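Local coordinates for DUF2019 domain-containing protein (Rhodopseudomonas palustris, PDB 2I9C), which is of unknown function but belongs to the DUF2019 family, an all-helical domain grouped with the TPR clan of helical repeat proteins, at residues K20-V23 and E24-D27; N70-V73 and R74-A77; E50-R54 and D55-R59; H7-T11 and Q12-A16. All blocks are in the same frame, centred on the assembly; numbering follows the deposited sequence. Where two conformers were deposited one is given.

Contact 1 (K20-V23 and E24-D27); sequences KVTV and EQDD
Lys20-Val23 and Glu24-Asp27 are successive turns of helix 11-30, joined by four consecutive i to i+4 backbone bonds. The first runs from Glu24 N to Lys20 O (3.1 Å) and the last from Asp27 N to Val23 O (2.9 Å); the last lies in the carbonyl plane, whereas the Glu24 donor is tilted 26° from it. On one side of the helix Lys20 and Glu24 lie alongside each other and point the same way. In the Lys20 conformer described, Glu24 OE2 lies beside the methylenes, 3.6 Å from Lys20 CG, and its salt bridge to Lys20 NZ is long and tentative at 3.8 Å, a weak charge attraction. On the buried side Gln25 lies beside Thr22, whose OG1 is bonded back to Phe18 O, one turn earlier. With CG beside its own backbone N (chi1 -74°) and the chain extended beyond, Gln25 passes close to Val21 O, 3.3 Å from Gln25 CG. Its OE1 accepts from Gln72 NE2 of helix 71-79, and its NE2 has a weak bond to Leu40 O. Cutting Gln25 back to an alanine is likely to leave Gln72 NE2 without this acceptor and open a gap beside Thr22. Gln25 packs on Phe37 and Met44 of helix 34-53, while Val23 meets Val73 and Thr22 meets Gln76 of helix 71-79, which places this part of helix 11-30 between the two.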
loop_
_atom_site.group_PDB
_atom_site.type_symbol
_atom_site.label_atom_id
_atom_site.label_comp_id
_atom_site.label_asym_id
_atom_site.label_seq_id
_atom_site.Cartn_x
_atom_site.Cartn_y
_atom_site.Cartn_z
ATOM N N LYS A 20 3.615 -7.317 6.894
ATOM C CA LYS A 20 4.645 -7.244 7.947
ATOM C C LYS A 20 5.515 -6.005 7.766
ATOM O O LYS A 20 5.775 -5.302 8.729
ATOM C CB LYS A 20 5.509 -8.527 8.009
ATOM C CG LYS A 20 6.499 -8.593 9.203
ATOM C CD LYS A 20 7.470 -9.769 9.111
ATOM C CE LYS A 20 7.839 -10.266 10.514
ATOM N NZ LYS A 20 9.311 -10.260 10.737
ATOM N N VAL A 21 5.970 -5.739 6.541
ATOM C CA VAL A 21 6.860 -4.577 6.343
ATOM C C VAL A 21 6.140 -3.221 6.480
ATOM O O VAL A 21 6.733 -2.232 6.880
ATOM C CB VAL A 21 7.746 -4.648 5.013
ATOM C CG1 VAL A 21 8.380 -5.963 4.870
ATOM C CG2 VAL A 21 6.927 -4.359 3.805
ATOM N N THR A 22 4.866 -3.176 6.146
ATOM C CA THR A 22 4.094 -1.965 6.266
ATOM C C THR A 22 3.635 -1.684 7.722
ATOM O O THR A 22 3.553 -0.518 8.154
ATOM C CB THR A 22 2.991 -2.052 5.229
ATOM O OG1 THR A 22 3.621 -2.411 3.982
ATOM C CG2 THR A 22 2.269 -0.744 5.069
ATOM N N VAL A 23 3.373 -2.745 8.491
ATOM C CA VAL A 23 3.242 -2.585 9.971
ATOM C C VAL A 23 4.539 -1.972 10.529
ATOM O O VAL A 23 4.526 -1.027 11.312
ATOM C CB VAL A 23 2.965 -3.957 10.637
ATOM C CG1 VAL A 23 3.283 -3.943 12.139
ATOM C CG2 VAL A 23 1.482 -4.350 10.411
ATOM N N GLU A 24 5.680 -2.529 10.133
ATOM C CA GLU A 24 6.943 -1.988 10.577
ATOM C C GLU A 24 7.201 -0.565 10.073
ATOM O O GLU A 24 7.827 0.206 10.785
ATOM C CB GLU A 24 8.084 -2.929 10.234
ATOM C CG GLU A 24 8.009 -4.240 11.055
ATOM C CD GLU A 24 9.135 -5.226 10.708
ATOM O OE1 GLU A 24 10.243 -4.767 10.320
ATOM O OE2 GLU A 24 8.898 -6.464 10.823
ATOM N N GLN A 25 6.709 -0.206 8.884
ATOM C CA GLN A 25 6.677 1.224 8.456
ATOM C C GLN A 25 5.968 2.110 9.465
ATOM O O GLN A 25 6.512 3.127 9.920
ATOM C CB GLN A 25 6.024 1.419 7.081
ATOM C CG GLN A 25 6.894 0.957 5.874
ATOM C CD GLN A 25 6.075 0.972 4.608
ATOM O OE1 GLN A 25 5.116 1.712 4.517
ATOM N NE2 GLN A 25 6.400 0.121 3.654
ATOM N N ASP A 26 4.775 1.699 9.852
ATOM C CA ASP A 26 3.997 2.408 10.840
ATOM C C ASP A 26 4.811 2.545 12.124
ATOM O O ASP A 26 4.943 3.642 12.642
ATOM C CB ASP A 26 2.690 1.648 11.129
ATOM C CG ASP A 26 1.682 2.496 11.855
ATOM O OD1 ASP A 26 1.562 3.693 11.489
ATOM O OD2 ASP A 26 0.991 1.971 12.776
ATOM N N ASP A 27 5.370 1.445 12.617
ATOM C CA ASP A 27 6.204 1.448 13.834
ATOM C C ASP A 27 7.349 2.453 13.691
ATOM O O ASP A 27 7.649 3.228 14.620
ATOM C CB ASP A 27 6.834 0.063 14.073
ATOM C CG ASP A 27 5.827 -1.024 14.531
ATOM O OD1 ASP A 27 4.691 -0.649 14.897
ATOM O OD2 ASP A 27 6.229 -2.243 14.551
#

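Contact 2 (N70-V73 and R74-A77). With ACT (acetate ion), chain B.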
loop_
_atom_site.group_PDB
_atom_site.type_symbol
_atom_site.label_atom_id
_atom_site.label_comp_id
_atom_site.label_asym_id
_atom_site.label_seq_id
_atom_site.Cartn_x
_atom_site.Cartn_y
_atom_site.Cartn_z
ATOM N N ASN A 70 -4.199 -2.170 10.819
ATOM C CA ASN A 70 -3.105 -1.225 10.868
ATOM C C ASN A 70 -3.369 -0.220 9.750
ATOM O O ASN A 70 -3.668 -0.609 8.628
ATOM C CB ASN A 70 -1.729 -1.895 10.721
ATOM C CG ASN A 70 -0.586 -0.893 10.829
ATOM O OD1 ASN A 70 -0.334 -0.133 9.895
ATOM N ND2 ASN A 70 0.150 -0.925 11.944
HETATM N N MSE A 71 -3.324 1.056 10.067
HETATM C CA MSE A 71 -3.800 2.065 9.102
HETATM C C MSE A 71 -2.781 2.261 7.989
HETATM O O MSE A 71 -3.147 2.564 6.829
HETATM C CB MSE A 71 -4.064 3.411 9.794
HETATM C CG MSE A 71 -4.920 4.384 8.946
HETATM SE SE MSE A 71 -6.755 3.546 8.603
HETATM C CE MSE A 71 -7.666 3.872 10.329
ATOM N N GLN A 72 -1.506 2.108 8.321
ATOM C CA GLN A 72 -0.488 2.162 7.281
ATOM C C GLN A 72 -0.652 1.024 6.255
ATOM O O GLN A 72 -0.456 1.235 5.055
ATOM C CB GLN A 72 0.928 2.167 7.898
ATOM C CG GLN A 72 2.104 2.394 6.851
ATOM C CD GLN A 72 2.167 3.822 6.324
ATOM O OE1 GLN A 72 1.412 4.689 6.768
ATOM N NE2 GLN A 72 3.112 4.082 5.399
ATOM N N VAL A 73 -0.965 -0.190 6.735
ATOM C CA VAL A 73 -1.191 -1.332 5.852
ATOM C C VAL A 73 -2.377 -1.002 4.932
ATOM O O VAL A 73 -2.282 -1.167 3.724
ATOM C CB VAL A 73 -1.422 -2.658 6.656
ATOM C CG1 VAL A 73 -1.680 -3.850 5.735
ATOM C CG2 VAL A 73 -0.153 -2.973 7.481
ATOM N N ARG A 74 -3.482 -0.552 5.518
ATOM C CA ARG A 74 -4.673 -0.259 4.745
ATOM C C ARG A 74 -4.403 0.808 3.684
ATOM O O ARG A 74 -4.877 0.668 2.550
ATOM C CB ARG A 74 -5.805 0.208 5.675
ATOM C CG ARG A 74 -6.307 -0.896 6.622
ATOM C CD ARG A 74 -7.608 -0.454 7.337
ATOM N NE ARG A 74 -8.101 -1.528 8.218
ATOM C CZ ARG A 74 -9.321 -1.605 8.730
ATOM N NH1 ARG A 74 -10.230 -0.685 8.460
ATOM N NH2 ARG A 74 -9.650 -2.628 9.524
ATOM N N LEU A 75 -3.710 1.886 4.083
ATOM C CA LEU A 75 -3.357 2.999 3.185
ATOM C C LEU A 75 -2.527 2.529 1.998
ATOM O O LEU A 75 -2.829 2.807 0.835
ATOM C CB LEU A 75 -2.569 4.110 3.932
ATOM C CG LEU A 75 -1.974 5.220 3.041
ATOM C CD1 LEU A 75 -3.044 6.082 2.440
ATOM C CD2 LEU A 75 -1.069 6.080 3.937
ATOM N N GLN A 76 -1.463 1.812 2.293
ATOM C CA GLN A 76 -0.554 1.378 1.253
ATOM C C GLN A 76 -1.215 0.371 0.320
ATOM O O GLN A 76 -0.975 0.395 -0.862
ATOM C CB GLN A 76 0.745 0.822 1.851
ATOM C CG GLN A 76 1.655 1.943 2.426
ATOM C CD GLN A 76 1.816 3.099 1.464
ATOM O OE1 GLN A 76 2.262 2.915 0.345
ATOM N NE2 GLN A 76 1.445 4.299 1.899
ATOM N N ALA A 77 -2.029 -0.511 0.881
ATOM C CA ALA A 77 -2.760 -1.502 0.082
ATOM C C ALA A 77 -3.760 -0.815 -0.875
ATOM O O ALA A 77 -3.858 -1.201 -2.043
ATOM C CB ALA A 77 -3.501 -2.550 1.000
HETATM C C ACT B . -10.776 2.677 7.761
HETATM O O ACT B . -10.009 1.950 7.025
HETATM O OXT ACT B . -11.907 2.312 8.400
HETATM C CH3 ACT B . -10.272 4.022 7.767
#
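Asn70 caps, and Met71-Ala77 form, the first turns of helix 71-79, with i to i+4 backbone bonds from Arg74 N to Asn70 O (3.1 Å) through Ala77 N to Val73 O (2.9 Å). As the N-cap, Asn70 accepts through OD1 from Val73 N at 3.2 Å, the donor tilted 15° from the plane of the side-chain carbonyl. The CG of Asn70 stands opposite the backbone N (chi1 -178°), and this, with the turn at chi2, brings OD1 to Val73 N; ND2 has a weak bond to Asp26. Arg74 runs out extended from CG to NE, its CG passing 3.3 Å from Asn70 O. At the edge of its guanidinium group NH1 donates to O of the acetate ion at 3.0 Å, with an N-H...O angle of 161°, and this oxygen lies in the guanidinium plane. NE is held by Tyr68 O, so the group is fixed from the protein side as well. Selenomethionine Met71, bent at chi2 and chi3, sets SE 3.6 Å from the acetate CH3, giving the ion an apolar neighbour beside its charged one. On another side of the helix Gln72 and Gln76, the latter in the conformer described, lie alongside. Gln72 has its own partners, Gln104 at OE1 and Gln25 at NE2. The acetate, also bonded to Gln92 NE2, probably came from the crystallisation liquor; Arg74 and Gln92 can thus hold a carboxylate here, which would partly balance the positive charge of Arg74, but this does not establish a natural ligand.

Contact 3 (E50-R54 and D55-R59)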
loop_
_atom_site.group_PDB
_atom_site.type_symbol
_atom_site.label_atom_id
_atom_site.label_comp_id
_atom_site.label_asym_id
_atom_site.label_seq_id
_atom_site.Cartn_x
_atom_site.Cartn_y
_atom_site.Cartn_z
ATOM N N GLU A 50 6.765 -7.038 -7.902
ATOM C CA GLU A 50 6.768 -8.475 -8.167
ATOM C C GLU A 50 5.318 -8.998 -8.382
ATOM O O GLU A 50 5.061 -9.778 -9.286
ATOM C CB GLU A 50 7.478 -9.246 -7.032
ATOM C CG GLU A 50 7.418 -10.780 -7.182
ATOM C CD GLU A 50 8.157 -11.316 -8.411
ATOM O OE1 GLU A 50 9.073 -10.648 -8.981
ATOM O OE2 GLU A 50 7.815 -12.424 -8.834
ATOM N N LEU A 51 4.390 -8.572 -7.533
ATOM C CA LEU A 51 3.011 -9.039 -7.639
ATOM C C LEU A 51 2.436 -8.541 -8.977
ATOM O O LEU A 51 1.774 -9.284 -9.684
ATOM C CB LEU A 51 2.171 -8.495 -6.476
ATOM C CG LEU A 51 2.358 -9.176 -5.128
ATOM C CD1 LEU A 51 1.777 -8.301 -4.023
ATOM C CD2 LEU A 51 1.648 -10.523 -5.150
ATOM N N LYS A 52 2.678 -7.275 -9.298
ATOM C CA LYS A 52 2.262 -6.720 -10.595
ATOM C C LYS A 52 2.813 -7.553 -11.777
ATOM O O LYS A 52 2.062 -7.856 -12.683
ATOM C CB LYS A 52 2.655 -5.232 -10.722
ATOM C CG LYS A 52 2.368 -4.648 -12.129
ATOM C CD LYS A 52 2.864 -3.211 -12.314
ATOM C CE LYS A 52 4.368 -3.116 -12.161
ATOM N NZ LYS A 52 4.967 -1.988 -12.945
ATOM N N ALA A 53 4.084 -7.975 -11.731
ATOM C CA ALA A 53 4.700 -8.766 -12.823
ATOM C C ALA A 53 4.146 -10.162 -13.049
ATOM O O ALA A 53 4.469 -10.805 -14.057
ATOM C CB ALA A 53 6.232 -8.835 -12.676
ATOM N N ARG A 54 3.319 -10.641 -12.124
ATOM C CA ARG A 54 2.782 -11.974 -12.215
ATOM C C ARG A 54 1.523 -11.969 -13.042
ATOM O O ARG A 54 0.813 -10.951 -13.087
ATOM C CB ARG A 54 2.517 -12.502 -10.801
ATOM C CG ARG A 54 3.821 -12.845 -10.171
ATOM C CD ARG A 54 3.726 -13.359 -8.772
ATOM N NE ARG A 54 5.099 -13.525 -8.314
ATOM C CZ ARG A 54 5.471 -14.338 -7.338
ATOM N NH1 ARG A 54 4.561 -15.067 -6.686
ATOM N NH2 ARG A 54 6.752 -14.426 -7.025
ATOM N N ASP A 55 1.243 -13.106 -13.690
ATOM C CA ASP A 55 0.035 -13.270 -14.501
ATOM C C ASP A 55 -1.203 -12.747 -13.795
ATOM O O ASP A 55 -1.463 -13.094 -12.638
ATOM C CB ASP A 55 -0.184 -14.743 -14.857
ATOM C CG ASP A 55 0.871 -15.281 -15.765
ATOM O OD1 ASP A 55 1.167 -14.648 -16.819
ATOM O OD2 ASP A 55 1.408 -16.354 -15.426
ATOM N N GLY A 56 -1.948 -11.898 -14.506
ATOM C CA GLY A 56 -3.228 -11.368 -14.038
ATOM C C GLY A 56 -3.104 -10.042 -13.288
ATOM O O GLY A 56 -4.125 -9.396 -13.017
ATOM N N ASP A 57 -1.858 -9.616 -13.013
ATOM C CA ASP A 57 -1.548 -8.534 -12.086
ATOM C C ASP A 57 -1.985 -8.909 -10.653
ATOM O O ASP A 57 -3.145 -8.675 -10.251
ATOM C CB ASP A 57 -2.179 -7.213 -12.556
ATOM C CG ASP A 57 -1.606 -6.016 -11.858
ATOM O OD1 ASP A 57 -1.129 -6.152 -10.725
ATOM O OD2 ASP A 57 -1.668 -4.918 -12.448
ATOM N N GLN A 58 -1.058 -9.509 -9.897
ATOM C CA GLN A 58 -1.421 -10.090 -8.596
ATOM C C GLN A 58 -1.426 -9.022 -7.497
ATOM O O GLN A 58 -1.634 -9.336 -6.357
ATOM C CB GLN A 58 -0.497 -11.257 -8.202
ATOM C CG GLN A 58 -0.732 -12.543 -8.988
ATOM C CD GLN A 58 -2.165 -13.006 -8.896
ATOM O OE1 GLN A 58 -2.740 -13.146 -7.784
ATOM N NE2 GLN A 58 -2.774 -13.237 -10.065
ATOM N N ARG A 59 -1.266 -7.743 -7.854
ATOM C CA ARG A 59 -1.588 -6.686 -6.869
ATOM C C ARG A 59 -3.026 -6.829 -6.343
ATOM O O ARG A 59 -3.349 -6.348 -5.257
ATOM C CB ARG A 59 -1.374 -5.283 -7.469
ATOM C CG ARG A 59 0.086 -4.909 -7.657
ATOM C CD ARG A 59 0.253 -3.530 -8.339
ATOM N NE ARG A 59 -0.294 -3.478 -9.707
ATOM C CZ ARG A 59 -0.266 -2.393 -10.489
ATOM N NH1 ARG A 59 0.332 -1.309 -10.068
ATOM N NH2 ARG A 59 -0.793 -2.411 -11.698
#
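Arg54 and Asp55 begin the type II beta turn that carries the chain out of helix 34-53, closed by Asp57 N donating to Arg54 O at 3.0 Å. The Arg54 side chain turns back along the helix, where NE (3.0 Å) and NH2 (2.9 Å) both grip Glu50 OE2 in the guanidinium plane; NH2 also bonds Met9 O. Asp55 uses its backbone O to accept from Gln58 NE2, a nearly straight bond (172°) in the amide plane of Gln58. Gly56 follows with a positive phi of 92°, where a side chain would jam against the preceding carbonyl oxygen. Asp57 makes an Asx turn, OD1 accepting from Arg59 N, and the same OD1 lies 3.4 Å from Lys52 CA. Gln58 donates its N to Leu51 O (2.8 Å) from above the carbonyl plane; Arg54 N reaches that oxygen from the opposite face. Arg59, bent at chi3 (-63°), returns to grip Asp57 side-on: NE to OD1 at 3.0 Å and NH2 to OD2 at 2.8 Å, both on syn lone pairs. Lys52 CD covers one guanidinium face, 3.7 Å above its centre. Asp57 would thus tend to offset the charge of Arg59, whose NH2 also meets Lys123 O, and the two-point grip, with that cover, restrains the guanidinium group's rotation.

Contact 4 (H7-T11 and Q12-A16); sequences HQMTT and QDLVA
Selenomethionine Met9 and Leu14 cross at the start of helix 11-30, where the methyl end of one lies against a branch of the other: Met9 CE is 3.6 Å from Leu14 CD2. The bend at chi3 of Met9 (53°) turns CE back toward the helix, so that it also reaches Leu14 N at 3.5 Å. Leu14 CG lies 3.5 Å from Thr10 O, the acceptor for Leu14 N at 3.0 Å. Thr10 is the N-cap. Its OG1 sits between the backbone N and the carbonyl carbon (chi1 67°), the conformation that lets it accept from Asp13 N at 3.2 Å with an angle of 156°. Asp13 folds its carboxylate back beside that hydroxyl, CG 3.3 Å from Thr10 OG1, and a water links the two residues by accepting from Thr10 N and donating to Asp13 OD2. Val15 N continues the helix by bonding Thr11 O, beside which Val15 CG2 lies at 3.5 Å. Leu14 packs on Ile47 and Glu50 of helix 34-53. With just an alanine's methyl at Leu14, Met9 CE would probably lose its apolar partner and a gap would open toward Ile47. Thr11 meets Leu51 of the same helix 34-53 and binds Arg54 through OG1, and Val15 touches Ala61 and Leu65 in the loop that precedes helix 71-79.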
loop_
_atom_site.group_PDB
_atom_site.type_symbol
_atom_site.label_atom_id
_atom_site.label_comp_id
_atom_site.label_asym_id
_atom_site.label_seq_id
_atom_site.Cartn_x
_atom_site.Cartn_y
_atom_site.Cartn_z
ATOM N N HIS A 7 11.200 -13.207 -6.810
ATOM C CA HIS A 7 10.628 -13.976 -7.893
ATOM C C HIS A 7 10.294 -15.395 -7.471
ATOM O O HIS A 7 9.448 -16.042 -8.085
ATOM C CB HIS A 7 11.636 -13.989 -9.065
ATOM C CG HIS A 7 11.047 -14.419 -10.366
ATOM N ND1 HIS A 7 10.740 -13.527 -11.370
ATOM C CD2 HIS A 7 10.702 -15.647 -10.828
ATOM C CE1 HIS A 7 10.248 -14.187 -12.404
ATOM N NE2 HIS A 7 10.204 -15.475 -12.097
ATOM N N GLN A 8 10.966 -15.872 -6.421
ATOM C CA GLN A 8 10.809 -17.253 -5.950
ATOM C C GLN A 8 9.759 -17.405 -4.846
ATOM O O GLN A 8 9.444 -18.510 -4.418
ATOM C CB GLN A 8 12.166 -17.849 -5.505
ATOM C CG GLN A 8 13.158 -17.991 -6.635
ATOM C CD GLN A 8 12.493 -18.553 -7.879
ATOM O OE1 GLN A 8 11.830 -19.606 -7.834
ATOM N NE2 GLN A 8 12.651 -17.843 -8.996
HETATM N N MSE A 9 9.230 -16.277 -4.390
HETATM C CA MSE A 9 8.253 -16.281 -3.315
HETATM C C MSE A 9 6.857 -16.503 -3.838
HETATM O O MSE A 9 6.529 -16.027 -4.926
HETATM C CB MSE A 9 8.322 -14.969 -2.551
HETATM C CG MSE A 9 9.379 -14.990 -1.468
HETATM SE SE MSE A 9 9.345 -13.325 -0.386
HETATM C CE MSE A 9 7.616 -13.274 0.092
ATOM N N THR A 10 6.042 -17.239 -3.079
ATOM C CA THR A 10 4.647 -17.450 -3.462
ATOM C C THR A 10 3.883 -16.145 -3.294
ATOM O O THR A 10 4.252 -15.303 -2.516
ATOM C CB THR A 10 3.907 -18.565 -2.669
ATOM O OG1 THR A 10 3.757 -18.186 -1.308
ATOM C CG2 THR A 10 4.607 -19.943 -2.778
ATOM N N THR A 11 2.832 -15.978 -4.071
ATOM C CA THR A 11 1.952 -14.817 -3.963
ATOM C C THR A 11 1.383 -14.624 -2.548
ATOM O O THR A 11 1.397 -13.502 -2.034
ATOM C CB THR A 11 0.858 -14.897 -5.073
ATOM O OG1 THR A 11 1.524 -14.706 -6.343
ATOM C CG2 THR A 11 -0.240 -13.861 -4.837
ATOM N N GLN A 12 0.966 -15.695 -1.873
ATOM C CA GLN A 12 0.519 -15.554 -0.485
ATOM C C GLN A 12 1.577 -15.062 0.469
ATOM O O GLN A 12 1.279 -14.277 1.401
ATOM C CB GLN A 12 -0.056 -16.856 0.100
ATOM C CG GLN A 12 -1.453 -17.154 -0.297
ATOM C CD GLN A 12 -2.467 -16.060 0.086
ATOM O OE1 GLN A 12 -2.377 -15.411 1.133
ATOM N NE2 GLN A 12 -3.446 -15.861 -0.789
ATOM N N ASP A 13 2.795 -15.575 0.290
ATOM C CA ASP A 13 3.937 -15.138 1.117
ATOM C C ASP A 13 4.263 -13.664 0.886
ATOM O O ASP A 13 4.607 -12.959 1.833
ATOM C CB ASP A 13 5.208 -15.977 0.842
ATOM C CG ASP A 13 5.201 -17.340 1.563
ATOM O OD1 ASP A 13 4.351 -17.555 2.468
ATOM O OD2 ASP A 13 6.059 -18.214 1.215
ATOM N N LEU A 14 4.181 -13.223 -0.369
ATOM C CA LEU A 14 4.317 -11.784 -0.718
ATOM C C LEU A 14 3.273 -10.889 -0.006
ATOM O O LEU A 14 3.612 -9.797 0.518
ATOM C CB LEU A 14 4.267 -11.598 -2.248
ATOM C CG LEU A 14 5.522 -12.125 -2.995
ATOM C CD1 LEU A 14 5.241 -12.258 -4.440
ATOM C CD2 LEU A 14 6.749 -11.197 -2.774
ATOM N N VAL A 15 2.014 -11.314 -0.012
ATOM C CA VAL A 15 0.973 -10.566 0.724
ATOM C C VAL A 15 1.283 -10.473 2.225
ATOM O O VAL A 15 1.162 -9.401 2.832
ATOM C CB VAL A 15 -0.463 -11.117 0.469
ATOM C CG1 VAL A 15 -1.500 -10.329 1.277
ATOM C CG2 VAL A 15 -0.821 -10.946 -1.000
ATOM N N ALA A 16 1.680 -11.607 2.819
ATOM C CA ALA A 16 1.970 -11.647 4.248
ATOM C C ALA A 16 3.176 -10.735 4.484
ATOM O O ALA A 16 3.212 -10.014 5.464
ATOM C CB ALA A 16 2.258 -13.107 4.748
HETATM O O HOH W 1 7.489 -18.214 -0.883
#

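How the contacts relate
Contacts 1 and 4 occupy the same helix, 11-30, with centres about 17 Å apart; contact 4 starts it and contact 1 lies further along. Each meets a different partner. Contact 1 touches contact 2 (centres about 9 Å apart) through a probable hydrogen bond between Gln25 OE1 and Gln72 NE2, 3.2 Å, and Thr22 CG2 lies 3.4 Å from Gln72 O. Contact 4 touches contact 3 (about 11 Å between centres) where Arg54 NH2 reaches Met9 O at 2.6 Å, a probable hydrogen bond linking the residue just after helix 34-53 to segment 7-11. Contacts 2 and 3 do not touch, their nearest atoms being about 6 Å apart. Of the four, contact 2 holds the acetate.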